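Local coordinates for RctB replication initiator protein (Vibrio cholerae, PDB 5UBE), which initiates replication of the second chromosome of Vibrio cholerae, probably by binding DNA at its origin, at residues 28-31 / 32-36; 41-44 / 45-48. One frame throughout, in Å; residues are numbered along the deposited sequence.

In the fold
From the N terminus, the chain leaves strand 20-22 and enters helix 26-34. Interaction 1 lies on this helix and the residues that follow. A short loop leads to helix 42-55, and interaction 2 covers its first turns. Neither closes a loop, since each joins adjoining residues. The two are in series, so they neither nest nor cross, and their centres are about 11 Å apart. The two helices pack against each other. Ile31 CD1 meets Leu48 O at 3.6 Å, the Tyr34 ring lies against Leu48, and Gln35 rests on Val45. Interaction 1 also reaches strand 108-114 and helix 117-120, and interaction 2 reaches helix 78-91.

Interaction 1: 28-31 / 32-36; sequences IDWI and EQYQH
Trp30 and Tyr34 meet one helical turn apart, with the tyrosine side chain laid back over the backbone of the tryptophan. Tyr34 CG sits beside its own backbone N (chi1 -72°), which carries the ring back toward the preceding turn. One face of the ring then covers the carbonyl oxygen Trp30 O, which lies 3.4 Å above the ring plane and off toward the rim. The same oxygen accepts a hydrogen bond from Tyr34 N at 2.7 Å. The donor is nearly in line with the C=O bond, but the bond is bent at the hydrogen (142°). The carbonyl is thus bonded by the backbone N-H of Tyr34 and covered by its ring.

Further out, the two side chains cross at a slant. They meet through Trp30 CB and CE3 and the hydroxyl end of Tyr34. Tyr34 CZ touches Trp30 CB at 4.0 Å, and Tyr34 OH comes within 3.7 Å of Trp30 CE3. On its pyrrole side the indole meets Gln33, whose OE1 is 3.9 Å from Trp30 CD1. The amide and indole planes are 33° apart, so this is a slanted approach and not a flat stack. The backbone beneath is held by Gln33 N, which bonds to Asp29 O at 3.3 Å. Ile31 adds a looser apolar contact, with CG1 4.3 Å from Tyr34 CD2.

The buried hydroxyl of Tyr34 is satisfied by a hydrogen bond with Ile115 O. Phe114 of strand 108-114 and Pro117 of helix 117-120 touch both Trp30 and Tyr34. Ile31 and Tyr34 also face helix 42-55, through Asn49 and Leu48. Through Trp30, Ile31 and Tyr34, this face of helix 26-34 joins helix 42-55 to strand 108-114 and helix 117-120.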
ATOM      1  N   ILE A  28      10.531  -5.772   0.812  1.00 25.67           N
ATOM      2  CA  ILE A  28      11.103  -6.152  -0.476  1.00 31.14           C
ATOM      3  C   ILE A  28      11.391  -7.648  -0.499  1.00 40.04           C
ATOM      4  O   ILE A  28      11.154  -8.327  -1.505  1.00 41.22           O
ATOM      5  CB  ILE A  28      12.365  -5.314  -0.763  1.00 39.24           C
ATOM      6  CG1 ILE A  28      12.021  -3.823  -0.767  1.00 32.26           C
ATOM      7  CG2 ILE A  28      12.995  -5.718  -2.086  1.00 37.64           C
ATOM      8  CD1 ILE A  28      13.254  -2.908  -0.678  1.00 38.52           C
ATOM      9  N   ASP A  29      11.879  -8.193   0.619  1.00 30.32           N
ATOM     10  CA  ASP A  29      12.042  -9.646   0.708  1.00 33.33           C
ATOM     11  C   ASP A  29      10.712 -10.360   0.942  1.00 37.42           C
ATOM     12  O   ASP A  29      10.489 -11.449   0.399  1.00 35.47           O
ATOM     13  CB  ASP A  29      13.017 -10.009   1.828  1.00 30.64           C
ATOM     14  CG  ASP A  29      14.398  -9.410   1.623  1.00 49.53           C
ATOM     15  OD1 ASP A  29      14.854  -9.297   0.463  1.00 52.36           O
ATOM     16  OD2 ASP A  29      15.030  -9.058   2.637  1.00 52.42           O
ATOM     17  N   TRP A  30       9.836  -9.778   1.770  1.00 38.03           N
ATOM     18  CA  TRP A  30       8.561 -10.412   2.092  1.00 32.86           C
ATOM     19  C   TRP A  30       7.751 -10.699   0.839  1.00 34.20           C
ATOM     20  O   TRP A  30       7.024 -11.700   0.774  1.00 30.77           O
ATOM     21  CB  TRP A  30       7.748  -9.513   3.025  1.00 34.80           C
ATOM     22  CG  TRP A  30       8.378  -9.253   4.353  1.00 30.64           C
ATOM     23  CD1 TRP A  30       9.502  -9.850   4.868  1.00 28.17           C
ATOM     24  CD2 TRP A  30       7.902  -8.350   5.362  1.00 28.58           C
ATOM     25  NE1 TRP A  30       9.760  -9.354   6.121  1.00 32.55           N
ATOM     26  CE2 TRP A  30       8.792  -8.441   6.454  1.00 31.45           C
ATOM     27  CE3 TRP A  30       6.818  -7.469   5.444  1.00 27.33           C
ATOM     28  CZ2 TRP A  30       8.635  -7.676   7.615  1.00 34.39           C
ATOM     29  CZ3 TRP A  30       6.657  -6.718   6.607  1.00 33.38           C
ATOM     30  CH2 TRP A  30       7.565  -6.824   7.673  1.00 36.42           C
ATOM     31  N   ILE A  31       7.838  -9.809  -0.150  1.00 28.90           N
ATOM     32  CA  ILE A  31       6.984  -9.900  -1.337  1.00 30.43           C
ATOM     33  C   ILE A  31       7.279 -11.177  -2.111  1.00 36.93           C
ATOM     34  O   ILE A  31       6.361 -11.851  -2.595  1.00 35.70           O
ATOM     35  CB  ILE A  31       7.158  -8.638  -2.210  1.00 37.39           C
ATOM     36  CG1 ILE A  31       6.433  -7.454  -1.570  1.00 32.35           C
ATOM     37  CG2 ILE A  31       6.670  -8.870  -3.648  1.00 36.25           C
ATOM     38  CD1 ILE A  31       6.771  -6.083  -2.208  1.00 27.36           C
ATOM     39  N   GLU A  32       8.558 -11.534  -2.238  1.00 40.64           N
ATOM     40  CA  GLU A  32       8.895 -12.834  -2.810  1.00 45.55           C
ATOM     41  C   GLU A  32       8.409 -13.975  -1.930  1.00 47.40           C
ATOM     42  O   GLU A  32       8.038 -15.036  -2.441  1.00 43.74           O
ATOM     43  CB  GLU A  32      10.404 -12.938  -3.039  1.00 47.92           C
ATOM     44  CG  GLU A  32      10.940 -11.819  -3.953  1.00 71.08           C
ATOM     45  CD  GLU A  32      12.369 -12.042  -4.424  1.00 79.74           C
ATOM     46  OE1 GLU A  32      13.136 -12.743  -3.723  1.00 82.92           O
ATOM     47  OE2 GLU A  32      12.719 -11.508  -5.502  1.00 78.03           O
ATOM     48  N   GLN A  33       8.388 -13.779  -0.610  1.00 39.88           N
ATOM     49  CA  GLN A  33       7.909 -14.848   0.261  1.00 39.79           C
ATOM     50  C   GLN A  33       6.392 -14.976   0.241  1.00 44.97           C
ATOM     51  O   GLN A  33       5.879 -16.085   0.420  1.00 36.66           O
ATOM     52  CB  GLN A  33       8.390 -14.634   1.696  1.00 39.37           C
ATOM     53  CG  GLN A  33       9.873 -14.864   1.886  1.00 32.52           C
ATOM     54  CD  GLN A  33      10.296 -14.614   3.313  1.00 42.68           C
ATOM     55  OE1 GLN A  33      10.117 -13.519   3.827  1.00 39.65           O
ATOM     56  NE2 GLN A  33      10.829 -15.641   3.974  1.00 41.32           N
ATOM     57  N   TYR A  34       5.663 -13.871   0.018  1.00 41.64           N
ATOM     58  CA  TYR A  34       4.200 -13.939  -0.031  1.00 32.55           C
ATOM     59  C   TYR A  34       3.714 -14.910  -1.098  1.00 32.76           C
ATOM     60  O   TYR A  34       2.620 -15.477  -0.979  1.00 32.54           O
ATOM     61  CB  TYR A  34       3.608 -12.561  -0.328  1.00 32.18           C
ATOM     62  CG  TYR A  34       3.675 -11.528   0.768  1.00 41.88           C
ATOM     63  CD1 TYR A  34       3.631 -11.883   2.111  1.00 35.45           C
ATOM     64  CD2 TYR A  34       3.757 -10.171   0.446  1.00 36.30           C
ATOM     65  CE1 TYR A  34       3.680 -10.914   3.101  1.00 33.77           C
ATOM     66  CE2 TYR A  34       3.807  -9.205   1.421  1.00 37.22           C
ATOM     67  CZ  TYR A  34       3.759  -9.577   2.744  1.00 29.18           C
ATOM     68  OH  TYR A  34       3.806  -8.583   3.691  1.00 30.66           O
ATOM     69  N   GLN A  35       4.501 -15.103  -2.155  1.00 32.62           N
ATOM     70  CA  GLN A  35       4.060 -15.915  -3.279  1.00 38.00           C
ATOM     71  C   GLN A  35       3.957 -17.393  -2.943  1.00 38.45           C
ATOM     72  O   GLN A  35       3.449 -18.153  -3.773  1.00 39.18           O
ATOM     73  CB  GLN A  35       5.000 -15.697  -4.462  1.00 42.69           C
ATOM     74  CG  GLN A  35       4.914 -14.281  -5.037  1.00 45.86           C
ATOM     75  CD  GLN A  35       6.159 -13.903  -5.798  1.00 65.14           C
ATOM     76  OE1 GLN A  35       6.634 -12.759  -5.734  1.00 64.44           O
ATOM     77  NE2 GLN A  35       6.715 -14.872  -6.514  1.00 73.24           N
ATOM     78  N   HIS A  36       4.437 -17.816  -1.762  1.00 36.65           N
ATOM     79  CA  HIS A  36       4.221 -19.163  -1.250  1.00 38.36           C
ATOM     80  C   HIS A  36       2.837 -19.346  -0.650  1.00 34.80           C
ATOM     81  O   HIS A  36       2.486 -20.475  -0.299  1.00 37.39           O
ATOM     82  CB  HIS A  36       5.247 -19.528  -0.159  1.00 38.68           C
ATOM     83  CG  HIS A  36       6.678 -19.559  -0.614  1.00 49.03           C
ATOM     84  ND1 HIS A  36       7.348 -20.734  -0.887  1.00 51.74           N
ATOM     85  CD2 HIS A  36       7.587 -18.566  -0.774  1.00 55.86           C
ATOM     86  CE1 HIS A  36       8.594 -20.462  -1.227  1.00 57.66           C
ATOM     87  NE2 HIS A  36       8.765 -19.152  -1.171  1.00 54.09           N
TER

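Interaction 2: 41-44 / 45-48; sequences TKSI and VELL
Ile44 and Leu48 stand side by side, one helical turn apart and pointing the same way. Ile44 CG2 meets Leu48 CD1 at 4.0 Å. Leu48 CG sits beside its own N (chi1 -54°) and folds back over the carbonyl of Ile44, 3.2 Å from Ile44 O. That oxygen also accepts a hydrogen bond from Leu48 N at 3.0 Å, with the donor in the carbonyl plane.

A turn earlier, Val45 has a similar place over Thr41. Val45 CG2 lies 3.3 Å from Thr41 O, and that carbonyl takes a nearly straight bond from Val45 N (170° at the hydrogen). Glu46 does likewise over Lys42, with CG 3.3 Å from Lys42 O. Beyond CG its chain is extended, and this brings the carboxylate alongside Ser43. There OE1 forms a salt bridge with Arg84 NH2 of helix 78-91, and Ser43 also touches the side chain of Arg84.

Thr41 fixes the start of the helix. It is the N-cap residue, and its OG1 accepts a hydrogen bond from Ile44 N at 3.2 Å. A chi1 of 64° turns the hydroxyl toward that N-H.

Further out, Ile44 packs on Ala87 and Ala88, and Leu47 on Ile81, all of helix 78-91. The Leu48 side is covered by helix 26-34, while Leu93 touches both Ile44 and Leu48. The arrangement is a threonine-capped helix start whose apolar side is buried between two other helices. It belongs to the RctB helix-turn-helix domain. The helices of this domain, with the antiparallel strand pair 94-100 and 108-114, are consistent with a winged helix-turn-helix, in keeping with the reported similarity to plasmid initiators.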
ATOM      1  N   THR A  41      -1.925 -13.942  -5.994  1.00 31.31           N
ATOM      2  CA  THR A  41      -1.941 -14.023  -7.447  1.00 37.12           C
ATOM      3  C   THR A  41      -0.896 -13.094  -8.066  1.00 37.20           C
ATOM      4  O   THR A  41      -0.338 -12.207  -7.413  1.00 30.61           O
ATOM      5  CB  THR A  41      -3.325 -13.638  -7.975  1.00 35.22           C
ATOM      6  OG1 THR A  41      -3.573 -12.269  -7.637  1.00 31.40           O
ATOM      7  CG2 THR A  41      -4.413 -14.508  -7.367  1.00 41.09           C
ATOM      8  N   LYS A  42      -0.661 -13.299  -9.367  1.00 29.27           N
ATOM      9  CA  LYS A  42       0.193 -12.399 -10.130  1.00 40.92           C
ATOM     10  C   LYS A  42      -0.314 -10.962 -10.053  1.00 44.09           C
ATOM     11  O   LYS A  42       0.480 -10.018  -9.955  1.00 38.40           O
ATOM     12  CB  LYS A  42       0.266 -12.858 -11.588  1.00 44.36           C
ATOM     13  CG  LYS A  42       1.097 -14.115 -11.814  1.00 52.46           C
ATOM     14  CD  LYS A  42       2.444 -14.016 -11.114  1.00 64.73           C
ATOM     15  CE  LYS A  42       3.504 -14.901 -11.767  1.00 78.08           C
ATOM     16  NZ  LYS A  42       4.061 -14.298 -13.016  1.00 87.88           N
ATOM     17  N   SER A  43      -1.637 -10.783 -10.086  1.00 34.21           N
ATOM     18  CA  SER A  43      -2.224  -9.447 -10.051  1.00 38.90           C
ATOM     19  C   SER A  43      -1.997  -8.755  -8.709  1.00 38.73           C
ATOM     20  O   SER A  43      -1.879  -7.525  -8.661  1.00 34.33           O
ATOM     21  CB  SER A  43      -3.722  -9.536 -10.369  1.00 37.74           C
ATOM     22  OG  SER A  43      -4.342  -8.267 -10.292  1.00 47.44           O
ATOM     23  N   ILE A  44      -1.956  -9.507  -7.605  1.00 30.03           N
ATOM     24  CA  ILE A  44      -1.593  -8.889  -6.328  1.00 28.34           C
ATOM     25  C   ILE A  44      -0.108  -8.554  -6.305  1.00 27.93           C
ATOM     26  O   ILE A  44       0.287  -7.467  -5.870  1.00 29.65           O
ATOM     27  CB  ILE A  44      -1.995  -9.801  -5.146  1.00 33.39           C
ATOM     28  CG1 ILE A  44      -3.519  -9.787  -4.981  1.00 33.21           C
ATOM     29  CG2 ILE A  44      -1.300  -9.345  -3.843  1.00 23.78           C
ATOM     30  CD1 ILE A  44      -4.085 -10.941  -4.194  1.00 34.38           C
ATOM     31  N   VAL A  45       0.740  -9.482  -6.765  1.00 32.18           N
ATOM     32  CA  VAL A  45       2.180  -9.226  -6.794  1.00 30.87           C
ATOM     33  C   VAL A  45       2.487  -7.971  -7.600  1.00 36.87           C
ATOM     34  O   VAL A  45       3.357  -7.179  -7.224  1.00 34.55           O
ATOM     35  CB  VAL A  45       2.939 -10.454  -7.335  1.00 26.60           C
ATOM     36  CG1 VAL A  45       4.427 -10.152  -7.452  1.00 33.52           C
ATOM     37  CG2 VAL A  45       2.725 -11.644  -6.408  1.00 33.38           C
ATOM     38  N   GLU A  46       1.770  -7.759  -8.706  1.00 35.03           N
ATOM     39  CA  GLU A  46       1.955  -6.542  -9.495  1.00 37.70           C
ATOM     40  C   GLU A  46       1.803  -5.293  -8.638  1.00 31.92           C
ATOM     41  O   GLU A  46       2.664  -4.405  -8.650  1.00 31.33           O
ATOM     42  CB  GLU A  46       0.944  -6.501 -10.644  1.00 41.59           C
ATOM     43  CG  GLU A  46       1.239  -7.401 -11.829  1.00 46.22           C
ATOM     44  CD  GLU A  46       0.130  -7.324 -12.877  1.00 62.96           C
ATOM     45  OE1 GLU A  46      -0.918  -6.694 -12.588  1.00 52.57           O
ATOM     46  OE2 GLU A  46       0.308  -7.887 -13.979  1.00 67.37           O
ATOM     47  N   LEU A  47       0.682  -5.185  -7.920  1.00 29.57           N
ATOM     48  CA  LEU A  47       0.505  -4.078  -6.988  1.00 31.68           C
ATOM     49  C   LEU A  47       1.667  -4.000  -5.995  1.00 30.36           C
ATOM     50  O   LEU A  47       2.225  -2.922  -5.772  1.00 29.70           O
ATOM     51  CB  LEU A  47      -0.824  -4.222  -6.243  1.00 29.37           C
ATOM     52  CG  LEU A  47      -1.042  -3.156  -5.168  1.00 32.39           C
ATOM     53  CD1 LEU A  47      -1.244  -1.812  -5.830  1.00 32.29           C
ATOM     54  CD2 LEU A  47      -2.201  -3.489  -4.240  1.00 34.85           C
ATOM     55  N   LEU A  48       2.051  -5.139  -5.391  1.00 28.96           N
ATOM     56  CA  LEU A  48       3.110  -5.123  -4.378  1.00 29.50           C
ATOM     57  C   LEU A  48       4.430  -4.623  -4.957  1.00 33.98           C
ATOM     58  O   LEU A  48       5.101  -3.774  -4.358  1.00 32.40           O
ATOM     59  CB  LEU A  48       3.291  -6.511  -3.753  1.00 26.87           C
ATOM     60  CG  LEU A  48       2.012  -7.121  -3.184  1.00 30.77           C
ATOM     61  CD1 LEU A  48       2.335  -8.374  -2.414  1.00 34.90           C
ATOM     62  CD2 LEU A  48       1.250  -6.120  -2.317  1.00 38.92           C
TER